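PDB 3KTN: carbohydrate kinase, pfkB family from Enterococcus faecalis, which probably phosphorylates a sugar acid such as 2-keto-3-deoxygluconate, as a magnesium-binding sugar kinase of the pfkB family. Local coordinates for residues Leu21-Thr26 and Ser89-Met94; Leu41-His46 and Pro318-Lys323; Ile115-Asp120 and Thr143-Asp148; Phe168-Ser173 and Leu204-Gly209. One frame throughout, in Å; residues are numbered along the deposited sequence.

Interaction 1. Residues Leu21-Thr26 and Ser89-Met94; sequences LMLEQT and SFFAEM
L23 and E93 meet through a nearly straight hydrogen bond from L23 N to E93 OE2, 2.8 Å long with an N-H...O angle of 171°, although the donor stands well above the carboxylate plane. E93 keeps CG beside its backbone N (chi1 -68°) and extends from there, which carries OE2 to the turn. CB of selenomethionine M22 lies 3.4 Å from the same OE2. The L23 side chain crosses E93 at about a right angle, with L23 CG 3.6 Å from E93 CD. From there L23 CD2 comes obliquely to 3.8 Å from ring atom CD1 of F91. One step out, a water donates to E93 OE2 at 2.7 Å and accepts from E24 N, so this oxygen serves two successive residues of the turn. OE1 forms a salt bridge with R61 of the second subunit, whose L62 packs on both L23 and F91. The turn is also braced internally: Q25 OE1 takes M22 N on an in-plane lone pair at 2.8 Å, and Q25 N returns to M22 O. A further water links L21 O to M94 N. The contact belongs to the small sheet that, as in other ribokinase-like kinases, probably forms a lid over the active-site cleft. F91 and E93 project from its inner strand 88-93, flanked by strands 12-16 and 101-105, and the 21-26 turn connects strand 12-16 to outer strand 28-34.

Interaction 2. Residues Leu41-His46 and Pro318-Lys323; sequences LANLAH and PLTTVK
A42 O is gripped twice by H46, the residue that meets L319 and T320 across the contact: H46 N and H46 ND1 reach it from opposite faces of its carbonyl plane, ND1 at 3.0 Å. This bent bond (143°) and that of H46 NE2 to E24 OE1 of the fifth subunit together hold the imidazole's rotation. L319 CD2 comes obliquely to 3.6 Å from H46 CE1, while H46 CB sits 3.2 Å from T320 O. Here helix 36-46 of the ribokinase-like fold packs on the chain leading into helix 322-330, close to the bound magnesium ion, about 6 Å from the P318 side chain. N43 is directed toward the 318-323 segment and packs against P318. T320 OG1 is hydrogen-bonded to N306. T321 is the N-cap of helix 322-330, its hydroxyl holding Q324 N. A water donates to H46 O at 2.7 Å and accepts from V322 N, joining the two backbones.

Interaction 3. Residues Ile115-Asp120 and Thr143-Asp148; sequences ISEAKD and TEKTRD
E117 and K145 bring their CA atoms to within 4.9 Å, where the loop 115-120 runs past the first turn of helix 144-159 without any hydrogen bond between the two. K145 carries most of the contact. Its extended chain runs along the loop backbone, with CB 3.4 Å from S116 O and CD 3.6 Å from I115 O. That course leaves K145 NZ 4.6 Å from E117 OE1, beyond salt-bridge range, while K119 NZ makes a long salt bridge to the same oxygen. Each side also has bonds of its own. D120 OD2 accepts from E117 N at 2.7 Å and also pairs with K83. T143 is the N-cap of helix 144-159, its OG1 taking T146 N at 3.1 Å, and the same hydroxyl bonds G114 O just before the loop. A118 packs on A149 and I152 further along the helix. The loop thus meets the helix mainly through K145 methylenes set against backbone carbonyls, and the opposite charges of E117 and K145 probably add little.

Interaction 4. Residues Phe168-Ser173 and Leu204-Gly209; sequences FNYRPS and LVELLG. With SO4 (sulfate ion), chain B.
Y170 and L207 run past each other in opposite directions, with L207 CB lying over one face of the tyrosine ring, offset toward the rim. They join two parts of the ribokinase-like alpha/beta core: the loop that leaves strand 163-167 and the end of helix 201-206, which follows the neighbouring parallel strand 196-198. L207 CB makes a CH-pi contact, 4.2 Å from the Y170 ring centroid and 21° off the ring normal. Across the ring, P172 N sits 3.9 Å above the centre of the opposite face, so the tyrosine lies between the leucine and its own chain. Y170 carries CG anti to the backbone N (chi1 168°), which turns its ring toward the helix end; L207 CD2 then comes 3.7 Å from Y170 CB. F168 is met differently. L207 CD2 and L208 CD1 both approach its edge near the ring plane, the latter 3.8 Å from F168 CZ, and L204 CD2 arrives obliquely. Y187 of helix 177-190 touches the F168 ring and L207 alike. At the exposed side, P172 CG lies 4.1 Å from E206 OE1. R171 grips a sulfate, probably from the crystallisation liquor, that is also bonded by R108. The anion meets the guanidinium edge, with R171 NE to sulfate O1 at 2.6 Å and R171 NH2 to sulfate O2 at 3.0 Å.

Interactions 1 and 2 are buried, interactions 3 and 4 only partly so. Interaction 1 belongs to the four-stranded sheet and uses a carboxylate that also pairs with R61 of another subunit; interaction 2 joins helix 36-46 to the loop leading into helix 322-330, near magnesium. They lie about 27 Å apart between centres, yet copies of them meet in the assembly, since E24 of one subunit bonds H46 of another. Interaction 4 is apolar, leucines against aromatic rings, whereas interaction 3 sets a lysine chain along backbone carbonyls and is untouched by other subunits. Only interaction 1 has a clear direct hydrogen bond between its segments; water bridges those of interaction 2, and interactions 3 and 4 have none.

Interaction 1. Residues Leu21-Thr26 and Ser89-Met94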
loop_
_atom_site.group_PDB
_atom_site.type_symbol
_atom_site.label_atom_id
_atom_site.label_comp_id
_atom_site.label_asym_id
_atom_site.label_seq_id
_atom_site.Cartn_x
_atom_site.Cartn_y
_atom_site.Cartn_z
ATOM N N LEU A 21 5.952 -12.151 -0.339
ATOM C CA LEU A 21 6.652 -11.806 0.894
ATOM C C LEU A 21 6.370 -12.749 2.065
ATOM O O LEU A 21 5.320 -13.395 2.133
ATOM C CB LEU A 21 6.307 -10.362 1.292
ATOM C CG LEU A 21 6.711 -9.309 0.260
ATOM C CD1 LEU A 21 6.110 -7.958 0.635
ATOM C CD2 LEU A 21 8.236 -9.223 0.202
HETATM N N MSE A 22 7.321 -12.822 2.989
HETATM C CA MSE A 22 7.178 -13.681 4.162
HETATM C C MSE A 22 6.783 -12.833 5.360
HETATM O O MSE A 22 6.932 -11.608 5.330
HETATM C CB MSE A 22 8.501 -14.400 4.453
HETATM C CG MSE A 22 9.000 -15.267 3.307
HETATM SE SE MSE A 22 10.743 -16.079 3.664
HETATM C CE MSE A 22 11.863 -14.701 2.945
ATOM N N LEU A 23 6.278 -13.486 6.403
ATOM C CA LEU A 23 5.881 -12.796 7.624
ATOM C C LEU A 23 7.033 -12.000 8.216
ATOM O O LEU A 23 6.832 -10.898 8.703
ATOM C CB LEU A 23 5.365 -13.792 8.668
ATOM C CG LEU A 23 3.949 -14.293 8.397
ATOM C CD1 LEU A 23 3.600 -15.419 9.362
ATOM C CD2 LEU A 23 2.979 -13.116 8.528
ATOM N N GLU A 24 8.240 -12.557 8.165
ATOM C CA GLU A 24 9.401 -11.868 8.709
ATOM C C GLU A 24 9.894 -10.701 7.850
ATOM O O GLU A 24 10.797 -9.980 8.254
ATOM C CB GLU A 24 10.554 -12.861 8.945
ATOM C CG GLU A 24 10.458 -13.575 10.305
ATOM C CD GLU A 24 11.594 -14.574 10.565
ATOM O OE1 GLU A 24 12.777 -14.185 10.452
ATOM O OE2 GLU A 24 11.300 -15.744 10.896
ATOM N N GLN A 25 9.302 -10.506 6.673
ATOM C CA GLN A 25 9.739 -9.419 5.804
ATOM C C GLN A 25 8.856 -8.183 5.851
ATOM O O GLN A 25 9.308 -7.090 5.516
ATOM C CB GLN A 25 9.809 -9.886 4.350
ATOM C CG GLN A 25 10.880 -10.908 4.045
ATOM C CD GLN A 25 10.842 -11.345 2.593
ATOM O OE1 GLN A 25 9.946 -12.077 2.178
ATOM N NE2 GLN A 25 11.808 -10.881 1.811
ATOM N N THR A 26 7.602 -8.337 6.261
ATOM C CA THR A 26 6.709 -7.185 6.273
ATOM C C THR A 26 5.607 -7.319 7.299
ATOM O O THR A 26 5.221 -8.426 7.666
ATOM C CB THR A 26 6.058 -6.979 4.868
ATOM O OG1 THR A 26 5.248 -5.799 4.873
ATOM C CG2 THR A 26 5.185 -8.165 4.500
ATOM N N SER A 89 -8.419 -18.923 12.347
ATOM C CA SER A 89 -7.633 -18.206 11.349
ATOM C C SER A 89 -6.339 -18.909 10.996
ATOM O O SER A 89 -5.909 -19.838 11.684
ATOM C CB SER A 89 -7.286 -16.808 11.861
ATOM O OG SER A 89 -6.356 -16.888 12.937
ATOM N N PHE A 90 -5.721 -18.444 9.917
ATOM C CA PHE A 90 -4.436 -18.971 9.486
ATOM C C PHE A 90 -3.697 -17.935 8.643
ATOM O O PHE A 90 -4.304 -17.035 8.057
ATOM C CB PHE A 90 -4.613 -20.286 8.710
ATOM C CG PHE A 90 -5.270 -20.139 7.360
ATOM C CD1 PHE A 90 -4.497 -19.983 6.208
ATOM C CD2 PHE A 90 -6.653 -20.241 7.229
ATOM C CE1 PHE A 90 -5.091 -19.938 4.950
ATOM C CE2 PHE A 90 -7.255 -20.196 5.975
ATOM C CZ PHE A 90 -6.470 -20.048 4.834
ATOM N N PHE A 91 -2.379 -18.059 8.619
ATOM C CA PHE A 91 -1.533 -17.176 7.844
ATOM C C PHE A 91 -1.089 -17.972 6.632
ATOM O O PHE A 91 -0.862 -19.183 6.728
ATOM C CB PHE A 91 -0.319 -16.755 8.663
ATOM C CG PHE A 91 -0.648 -15.804 9.773
ATOM C CD1 PHE A 91 -0.464 -14.429 9.611
ATOM C CD2 PHE A 91 -1.202 -16.271 10.963
ATOM C CE1 PHE A 91 -0.830 -13.535 10.613
ATOM C CE2 PHE A 91 -1.574 -15.380 11.970
ATOM C CZ PHE A 91 -1.388 -14.008 11.792
ATOM N N ALA A 92 -0.998 -17.306 5.487
ATOM C CA ALA A 92 -0.560 -17.974 4.272
ATOM C C ALA A 92 0.533 -17.149 3.608
ATOM O O ALA A 92 0.281 -16.056 3.102
ATOM C CB ALA A 92 -1.741 -18.163 3.326
ATOM N N GLU A 93 1.753 -17.669 3.629
ATOM C CA GLU A 93 2.891 -16.987 3.011
ATOM C C GLU A 93 3.073 -17.655 1.657
ATOM O O GLU A 93 3.469 -18.815 1.586
ATOM C CB GLU A 93 4.141 -17.169 3.880
ATOM C CG GLU A 93 4.072 -16.446 5.221
ATOM C CD GLU A 93 5.177 -16.880 6.174
ATOM O OE1 GLU A 93 4.965 -17.873 6.904
ATOM O OE2 GLU A 93 6.257 -16.240 6.188
HETATM N N MSE A 94 2.778 -16.922 0.587
HETATM C CA MSE A 94 2.852 -17.470 -0.766
HETATM C C MSE A 94 4.252 -17.852 -1.233
HETATM O O MSE A 94 5.185 -17.053 -1.171
HETATM C CB MSE A 94 2.219 -16.494 -1.761
HETATM C CG MSE A 94 0.807 -16.060 -1.372
HETATM SE SE MSE A 94 -0.376 -17.567 -0.968
HETATM C CE MSE A 94 -0.010 -17.791 0.855
HETATM O O HOH W 1 2.932 -13.962 0.821
HETATM O O HOH W 2 8.227 -15.499 7.826
#

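Interaction 2. Residues Leu41-His46 and Pro318-Lys323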
loop_
_atom_site.group_PDB
_atom_site.type_symbol
_atom_site.label_atom_id
_atom_site.label_comp_id
_atom_site.label_asym_id
_atom_site.label_seq_id
_atom_site.Cartn_x
_atom_site.Cartn_y
_atom_site.Cartn_z
ATOM N N LEU A 41 -19.819 -22.089 -1.590
ATOM C CA LEU A 41 -21.008 -21.278 -1.817
ATOM C C LEU A 41 -20.732 -20.003 -2.618
ATOM O O LEU A 41 -21.571 -19.577 -3.426
ATOM C CB LEU A 41 -21.665 -20.923 -0.481
ATOM C CG LEU A 41 -22.117 -22.108 0.382
ATOM C CD1 LEU A 41 -22.899 -21.581 1.578
ATOM C CD2 LEU A 41 -22.968 -23.074 -0.445
ATOM N N ALA A 42 -19.565 -19.399 -2.397
ATOM C CA ALA A 42 -19.198 -18.176 -3.110
ATOM C C ALA A 42 -19.136 -18.447 -4.608
ATOM O O ALA A 42 -19.677 -17.685 -5.408
ATOM C CB ALA A 42 -17.843 -17.655 -2.620
ATOM N N ASN A 43 -18.477 -19.537 -4.988
ATOM C CA ASN A 43 -18.357 -19.882 -6.397
ATOM C C ASN A 43 -19.729 -20.220 -6.986
ATOM O O ASN A 43 -20.062 -19.782 -8.087
ATOM C CB ASN A 43 -17.407 -21.067 -6.586
ATOM C CG ASN A 43 -16.859 -21.147 -7.996
ATOM O OD1 ASN A 43 -17.342 -20.459 -8.903
ATOM N ND2 ASN A 43 -15.849 -21.984 -8.194
ATOM N N LEU A 44 -20.519 -21.004 -6.254
ATOM C CA LEU A 44 -21.859 -21.378 -6.714
ATOM C C LEU A 44 -22.753 -20.134 -6.851
ATOM O O LEU A 44 -23.578 -20.052 -7.760
ATOM C CB LEU A 44 -22.486 -22.390 -5.747
ATOM C CG LEU A 44 -21.828 -23.778 -5.741
ATOM C CD1 LEU A 44 -22.454 -24.657 -4.667
ATOM C CD2 LEU A 44 -21.982 -24.417 -7.117
ATOM N N ALA A 45 -22.589 -19.164 -5.952
ATOM C CA ALA A 45 -23.379 -17.936 -6.036
ATOM C C ALA A 45 -22.953 -17.184 -7.297
ATOM O O ALA A 45 -23.774 -16.561 -7.972
ATOM C CB ALA A 45 -23.161 -17.069 -4.794
ATOM N N HIS A 46 -21.666 -17.246 -7.620
ATOM C CA HIS A 46 -21.176 -16.585 -8.821
ATOM C C HIS A 46 -21.659 -17.324 -10.063
ATOM O O HIS A 46 -21.652 -16.773 -11.163
ATOM C CB HIS A 46 -19.647 -16.496 -8.811
ATOM C CG HIS A 46 -19.129 -15.278 -8.113
ATOM N ND1 HIS A 46 -19.317 -15.058 -6.766
ATOM C CD2 HIS A 46 -18.497 -14.179 -8.590
ATOM C CE1 HIS A 46 -18.827 -13.874 -6.443
ATOM N NE2 HIS A 46 -18.327 -13.321 -7.535
ATOM N N PRO A 318 -12.951 -18.927 -5.093
ATOM C CA PRO A 318 -12.965 -19.116 -6.549
ATOM C C PRO A 318 -14.033 -18.173 -7.099
ATOM O O PRO A 318 -15.230 -18.475 -7.041
ATOM C CB PRO A 318 -13.376 -20.587 -6.720
ATOM C CG PRO A 318 -13.156 -21.202 -5.347
ATOM C CD PRO A 318 -13.540 -20.090 -4.414
ATOM N N LEU A 319 -13.596 -17.025 -7.604
ATOM C CA LEU A 319 -14.496 -16.014 -8.148
ATOM C C LEU A 319 -14.597 -16.140 -9.668
ATOM O O LEU A 319 -14.080 -15.296 -10.410
ATOM C CB LEU A 319 -13.985 -14.619 -7.767
ATOM C CG LEU A 319 -13.885 -14.332 -6.260
ATOM C CD1 LEU A 319 -13.004 -13.126 -6.020
ATOM C CD2 LEU A 319 -15.266 -14.098 -5.678
ATOM N N THR A 320 -15.263 -17.201 -10.120
ATOM C CA THR A 320 -15.438 -17.460 -11.544
ATOM C C THR A 320 -16.914 -17.499 -11.927
ATOM O O THR A 320 -17.782 -17.682 -11.076
ATOM C CB THR A 320 -14.788 -18.809 -11.960
ATOM O OG1 THR A 320 -15.319 -19.872 -11.156
ATOM C CG2 THR A 320 -13.279 -18.750 -11.775
ATOM N N THR A 321 -17.193 -17.302 -13.211
ATOM C CA THR A 321 -18.562 -17.335 -13.707
ATOM C C THR A 321 -18.656 -18.409 -14.787
ATOM O O THR A 321 -17.637 -18.836 -15.335
ATOM C CB THR A 321 -18.972 -15.986 -14.322
ATOM O OG1 THR A 321 -18.184 -15.742 -15.494
ATOM C CG2 THR A 321 -18.758 -14.856 -13.325
ATOM N N VAL A 322 -19.876 -18.843 -15.086
ATOM C CA VAL A 322 -20.094 -19.869 -16.104
ATOM C C VAL A 322 -19.555 -19.414 -17.454
ATOM O O VAL A 322 -18.913 -20.188 -18.164
ATOM C CB VAL A 322 -21.598 -20.218 -16.239
ATOM C CG1 VAL A 322 -21.801 -21.266 -17.338
ATOM C CG2 VAL A 322 -22.121 -20.756 -14.921
ATOM N N LYS A 323 -19.797 -18.155 -17.801
ATOM C CA LYS A 323 -19.320 -17.621 -19.073
ATOM C C LYS A 323 -17.798 -17.609 -19.166
ATOM O O LYS A 323 -17.228 -17.896 -20.223
ATOM C CB LYS A 323 -19.864 -16.207 -19.292
ATOM C CG LYS A 323 -21.369 -16.180 -19.532
ATOM C CD LYS A 323 -21.861 -14.794 -19.913
ATOM C CE LYS A 323 -23.344 -14.815 -20.266
ATOM N NZ LYS A 323 -23.837 -13.459 -20.640
HETATM O O HOH W 3 -22.182 -17.260 -13.729
#

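Interaction 3. Residues Ile115-Asp120 and Thr143-Asp148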
loop_
_atom_site.group_PDB
_atom_site.type_symbol
_atom_site.label_atom_id
_atom_site.label_comp_id
_atom_site.label_asym_id
_atom_site.label_seq_id
_atom_site.Cartn_x
_atom_site.Cartn_y
_atom_site.Cartn_z
ATOM N N ILE A 115 -17.778 -24.136 19.022
ATOM C CA ILE A 115 -18.463 -24.303 20.299
ATOM C C ILE A 115 -19.980 -24.392 20.165
ATOM O O ILE A 115 -20.693 -24.454 21.165
ATOM C CB ILE A 115 -18.141 -23.149 21.279
ATOM C CG1 ILE A 115 -18.798 -21.853 20.807
ATOM C CG2 ILE A 115 -16.640 -22.963 21.389
ATOM C CD1 ILE A 115 -18.777 -20.758 21.852
ATOM N N SER A 116 -20.479 -24.388 18.937
ATOM C CA SER A 116 -21.914 -24.472 18.726
ATOM C C SER A 116 -22.342 -25.927 18.525
ATOM O O SER A 116 -21.596 -26.738 17.974
ATOM C CB SER A 116 -22.318 -23.633 17.517
ATOM O OG SER A 116 -21.717 -24.131 16.338
ATOM N N GLU A 117 -23.548 -26.250 18.980
ATOM C CA GLU A 117 -24.071 -27.604 18.863
ATOM C C GLU A 117 -25.373 -27.651 18.079
ATOM O O GLU A 117 -25.991 -26.621 17.811
ATOM C CB GLU A 117 -24.265 -28.203 20.258
ATOM C CG GLU A 117 -24.749 -27.199 21.289
ATOM C CD GLU A 117 -24.634 -27.717 22.711
ATOM O OE1 GLU A 117 -24.869 -26.924 23.651
ATOM O OE2 GLU A 117 -24.312 -28.915 22.888
ATOM N N ALA A 118 -25.780 -28.862 17.713
ATOM C CA ALA A 118 -26.996 -29.069 16.941
ATOM C C ALA A 118 -28.200 -28.295 17.463
ATOM O O ALA A 118 -29.000 -27.789 16.676
ATOM C CB ALA A 118 -27.319 -30.553 16.882
ATOM N N LYS A 119 -28.326 -28.191 18.783
ATOM C CA LYS A 119 -29.466 -27.487 19.361
ATOM C C LYS A 119 -29.436 -25.985 19.092
ATOM O O LYS A 119 -30.441 -25.299 19.278
ATOM C CB LYS A 119 -29.563 -27.750 20.870
ATOM C CG LYS A 119 -28.516 -27.049 21.721
ATOM C CD LYS A 119 -28.760 -27.315 23.207
ATOM C CE LYS A 119 -27.777 -26.551 24.080
ATOM N NZ LYS A 119 -27.973 -26.807 25.536
ATOM N N ASP A 120 -28.289 -25.475 18.655
ATOM C CA ASP A 120 -28.171 -24.052 18.353
ATOM C C ASP A 120 -28.652 -23.754 16.935
ATOM O O ASP A 120 -28.797 -22.595 16.558
ATOM C CB ASP A 120 -26.721 -23.584 18.495
ATOM C CG ASP A 120 -26.193 -23.731 19.906
ATOM O OD1 ASP A 120 -26.892 -23.307 20.850
ATOM O OD2 ASP A 120 -25.074 -24.263 20.071
ATOM N N THR A 143 -14.711 -30.295 16.342
ATOM C CA THR A 143 -15.030 -30.593 17.737
ATOM C C THR A 143 -16.169 -31.598 17.791
ATOM O O THR A 143 -16.866 -31.823 16.797
ATOM C CB THR A 143 -15.483 -29.339 18.532
ATOM O OG1 THR A 143 -16.734 -28.870 18.012
ATOM C CG2 THR A 143 -14.436 -28.234 18.454
ATOM N N GLU A 144 -16.366 -32.195 18.959
ATOM C CA GLU A 144 -17.442 -33.159 19.130
ATOM C C GLU A 144 -18.766 -32.460 18.857
ATOM O O GLU A 144 -19.684 -33.053 18.289
ATOM C CB GLU A 144 -17.433 -33.727 20.553
ATOM C CG GLU A 144 -18.555 -34.731 20.812
ATOM C CD GLU A 144 -18.565 -35.257 22.238
ATOM O OE1 GLU A 144 -17.600 -35.948 22.629
ATOM O OE2 GLU A 144 -19.539 -34.973 22.968
ATOM N N LYS A 145 -18.863 -31.191 19.247
ATOM C CA LYS A 145 -20.098 -30.439 19.029
ATOM C C LYS A 145 -20.408 -30.189 17.556
ATOM O O LYS A 145 -21.558 -30.309 17.142
ATOM C CB LYS A 145 -20.058 -29.107 19.779
ATOM C CG LYS A 145 -20.102 -29.255 21.294
ATOM C CD LYS A 145 -20.262 -27.912 21.982
ATOM C CE LYS A 145 -20.195 -28.055 23.493
ATOM N NZ LYS A 145 -20.312 -26.734 24.176
ATOM N N THR A 146 -19.397 -29.835 16.763
ATOM C CA THR A 146 -19.634 -29.597 15.342
ATOM C C THR A 146 -19.883 -30.941 14.660
ATOM O O THR A 146 -20.637 -31.031 13.688
ATOM C CB THR A 146 -18.434 -28.875 14.654
ATOM O OG1 THR A 146 -17.244 -29.665 14.773
ATOM C CG2 THR A 146 -18.187 -27.513 15.300
ATOM N N ARG A 147 -19.244 -31.988 15.174
ATOM C CA ARG A 147 -19.424 -33.322 14.608
ATOM C C ARG A 147 -20.857 -33.805 14.845
ATOM O O ARG A 147 -21.524 -34.272 13.918
ATOM C CB ARG A 147 -18.428 -34.312 15.224
ATOM C CG ARG A 147 -18.689 -35.764 14.818
ATOM C CD ARG A 147 -17.518 -36.676 15.154
ATOM N NE ARG A 147 -17.100 -36.549 16.547
ATOM C CZ ARG A 147 -15.985 -35.942 16.941
ATOM N NH1 ARG A 147 -15.166 -35.405 16.044
ATOM N NH2 ARG A 147 -15.691 -35.868 18.233
ATOM N N ASP A 148 -21.332 -33.682 16.081
ATOM C CA ASP A 148 -22.691 -34.109 16.409
ATOM C C ASP A 148 -23.718 -33.321 15.610
ATOM O O ASP A 148 -24.754 -33.857 15.214
ATOM C CB ASP A 148 -22.974 -33.937 17.907
ATOM C CG ASP A 148 -22.072 -34.796 18.776
ATOM O OD1 ASP A 148 -21.692 -35.903 18.335
ATOM O OD2 ASP A 148 -21.753 -34.372 19.909
#

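Interaction 4. Residues Phe168-Ser173 and Leu204-Gly209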
loop_
_atom_site.group_PDB
_atom_site.type_symbol
_atom_site.label_atom_id
_atom_site.label_comp_id
_atom_site.label_asym_id
_atom_site.label_seq_id
_atom_site.Cartn_x
_atom_site.Cartn_y
_atom_site.Cartn_z
ATOM N N PHE A 168 -14.252 -34.952 1.830
ATOM C CA PHE A 168 -13.263 -35.552 2.709
ATOM C C PHE A 168 -12.280 -34.418 3.002
ATOM O O PHE A 168 -11.812 -33.747 2.079
ATOM C CB PHE A 168 -12.517 -36.684 1.986
ATOM C CG PHE A 168 -13.240 -38.006 1.985
ATOM C CD1 PHE A 168 -12.904 -38.993 2.906
ATOM C CD2 PHE A 168 -14.236 -38.274 1.053
ATOM C CE1 PHE A 168 -13.553 -40.234 2.898
ATOM C CE2 PHE A 168 -14.889 -39.510 1.035
ATOM C CZ PHE A 168 -14.547 -40.488 1.956
ATOM N N ASN A 169 -11.975 -34.186 4.271
ATOM C CA ASN A 169 -11.029 -33.135 4.620
ATOM C C ASN A 169 -9.912 -33.785 5.416
ATOM O O ASN A 169 -9.513 -33.292 6.464
ATOM C CB ASN A 169 -11.701 -32.048 5.461
ATOM C CG ASN A 169 -10.902 -30.756 5.481
ATOM O OD1 ASN A 169 -10.813 -30.079 6.504
ATOM N ND2 ASN A 169 -10.325 -30.403 4.339
ATOM N N TYR A 170 -9.420 -34.906 4.905
ATOM C CA TYR A 170 -8.357 -35.659 5.554
ATOM C C TYR A 170 -6.981 -35.271 5.043
ATOM O O TYR A 170 -6.680 -35.426 3.862
ATOM C CB TYR A 170 -8.568 -37.162 5.337
ATOM C CG TYR A 170 -7.373 -38.013 5.721
ATOM C CD1 TYR A 170 -6.898 -38.036 7.034
ATOM C CD2 TYR A 170 -6.716 -38.794 4.769
ATOM C CE1 TYR A 170 -5.797 -38.818 7.389
ATOM C CE2 TYR A 170 -5.614 -39.580 5.113
ATOM C CZ TYR A 170 -5.162 -39.586 6.423
ATOM O OH TYR A 170 -4.077 -40.359 6.768
ATOM N N ARG A 171 -6.148 -34.766 5.945
ATOM C CA ARG A 171 -4.792 -34.376 5.592
ATOM C C ARG A 171 -3.821 -35.247 6.381
ATOM O O ARG A 171 -3.602 -35.037 7.574
ATOM C CB ARG A 171 -4.562 -32.893 5.889
ATOM C CG ARG A 171 -5.418 -31.975 5.031
ATOM C CD ARG A 171 -5.120 -30.514 5.300
ATOM N NE ARG A 171 -6.042 -29.623 4.600
ATOM C CZ ARG A 171 -6.151 -29.536 3.279
ATOM N NH1 ARG A 171 -5.391 -30.289 2.497
ATOM N NH2 ARG A 171 -7.025 -28.695 2.739
ATOM N N PRO A 172 -3.233 -36.249 5.710
ATOM C CA PRO A 172 -2.276 -37.194 6.292
ATOM C C PRO A 172 -1.267 -36.515 7.214
ATOM O O PRO A 172 -1.134 -36.868 8.386
ATOM C CB PRO A 172 -1.608 -37.797 5.061
ATOM C CG PRO A 172 -2.710 -37.784 4.044
ATOM C CD PRO A 172 -3.313 -36.420 4.246
ATOM N N SER A 173 -0.570 -35.529 6.661
ATOM C CA SER A 173 0.453 -34.780 7.380
ATOM C C SER A 173 0.025 -34.163 8.712
ATOM O O SER A 173 0.850 -33.999 9.612
ATOM C CB SER A 173 1.014 -33.688 6.464
ATOM O OG SER A 173 -0.034 -32.958 5.843
ATOM N N LEU A 204 -9.761 -43.281 0.413
ATOM C CA LEU A 204 -10.399 -44.575 0.594
ATOM C C LEU A 204 -9.427 -45.590 1.186
ATOM O O LEU A 204 -9.755 -46.289 2.142
ATOM C CB LEU A 204 -10.935 -45.082 -0.746
ATOM C CG LEU A 204 -11.853 -44.086 -1.457
ATOM C CD1 LEU A 204 -12.358 -44.683 -2.762
ATOM C CD2 LEU A 204 -13.016 -43.725 -0.546
ATOM N N VAL A 205 -8.222 -45.647 0.630
ATOM C CA VAL A 205 -7.207 -46.583 1.095
ATOM C C VAL A 205 -6.576 -46.205 2.436
ATOM O O VAL A 205 -6.621 -46.983 3.393
ATOM C CB VAL A 205 -6.084 -46.737 0.039
ATOM C CG1 VAL A 205 -4.964 -47.611 0.583
ATOM C CG2 VAL A 205 -6.653 -47.342 -1.237
ATOM N N GLU A 206 -5.999 -45.010 2.506
ATOM C CA GLU A 206 -5.333 -44.550 3.720
ATOM C C GLU A 206 -6.215 -44.165 4.895
ATOM O O GLU A 206 -5.798 -44.296 6.045
ATOM C CB GLU A 206 -4.418 -43.372 3.397
ATOM C CG GLU A 206 -3.173 -43.753 2.631
ATOM C CD GLU A 206 -2.298 -42.555 2.341
ATOM O OE1 GLU A 206 -2.019 -41.787 3.290
ATOM O OE2 GLU A 206 -1.889 -42.386 1.172
ATOM N N LEU A 207 -7.421 -43.676 4.628
ATOM C CA LEU A 207 -8.296 -43.281 5.725
ATOM C C LEU A 207 -9.372 -44.312 6.035
ATOM O O LEU A 207 -9.549 -44.706 7.187
ATOM C CB LEU A 207 -8.960 -41.933 5.425
ATOM C CG LEU A 207 -9.967 -41.481 6.489
ATOM C CD1 LEU A 207 -9.261 -41.322 7.828
ATOM C CD2 LEU A 207 -10.621 -40.174 6.067
ATOM N N LEU A 208 -10.088 -44.742 5.002
ATOM C CA LEU A 208 -11.158 -45.710 5.167
ATOM C C LEU A 208 -10.658 -47.153 5.158
ATOM O O LEU A 208 -11.450 -48.091 5.160
ATOM C CB LEU A 208 -12.212 -45.503 4.078
ATOM C CG LEU A 208 -12.866 -44.118 4.068
ATOM C CD1 LEU A 208 -13.922 -44.066 2.987
ATOM C CD2 LEU A 208 -13.484 -43.819 5.425
ATOM N N GLY A 209 -9.339 -47.315 5.143
ATOM C CA GLY A 209 -8.741 -48.637 5.161
ATOM C C GLY A 209 -9.109 -49.602 4.047
ATOM O O GLY A 209 -8.849 -50.796 4.167
HETATM S S SO4 B . -8.363 -27.355 6.213
HETATM O O1 SO4 B . -7.664 -28.644 6.373
HETATM O O2 SO4 B . -8.554 -27.075 4.782
HETATM O O3 SO4 B . -9.675 -27.416 6.880
HETATM O O4 SO4 B . -7.552 -26.299 6.841
#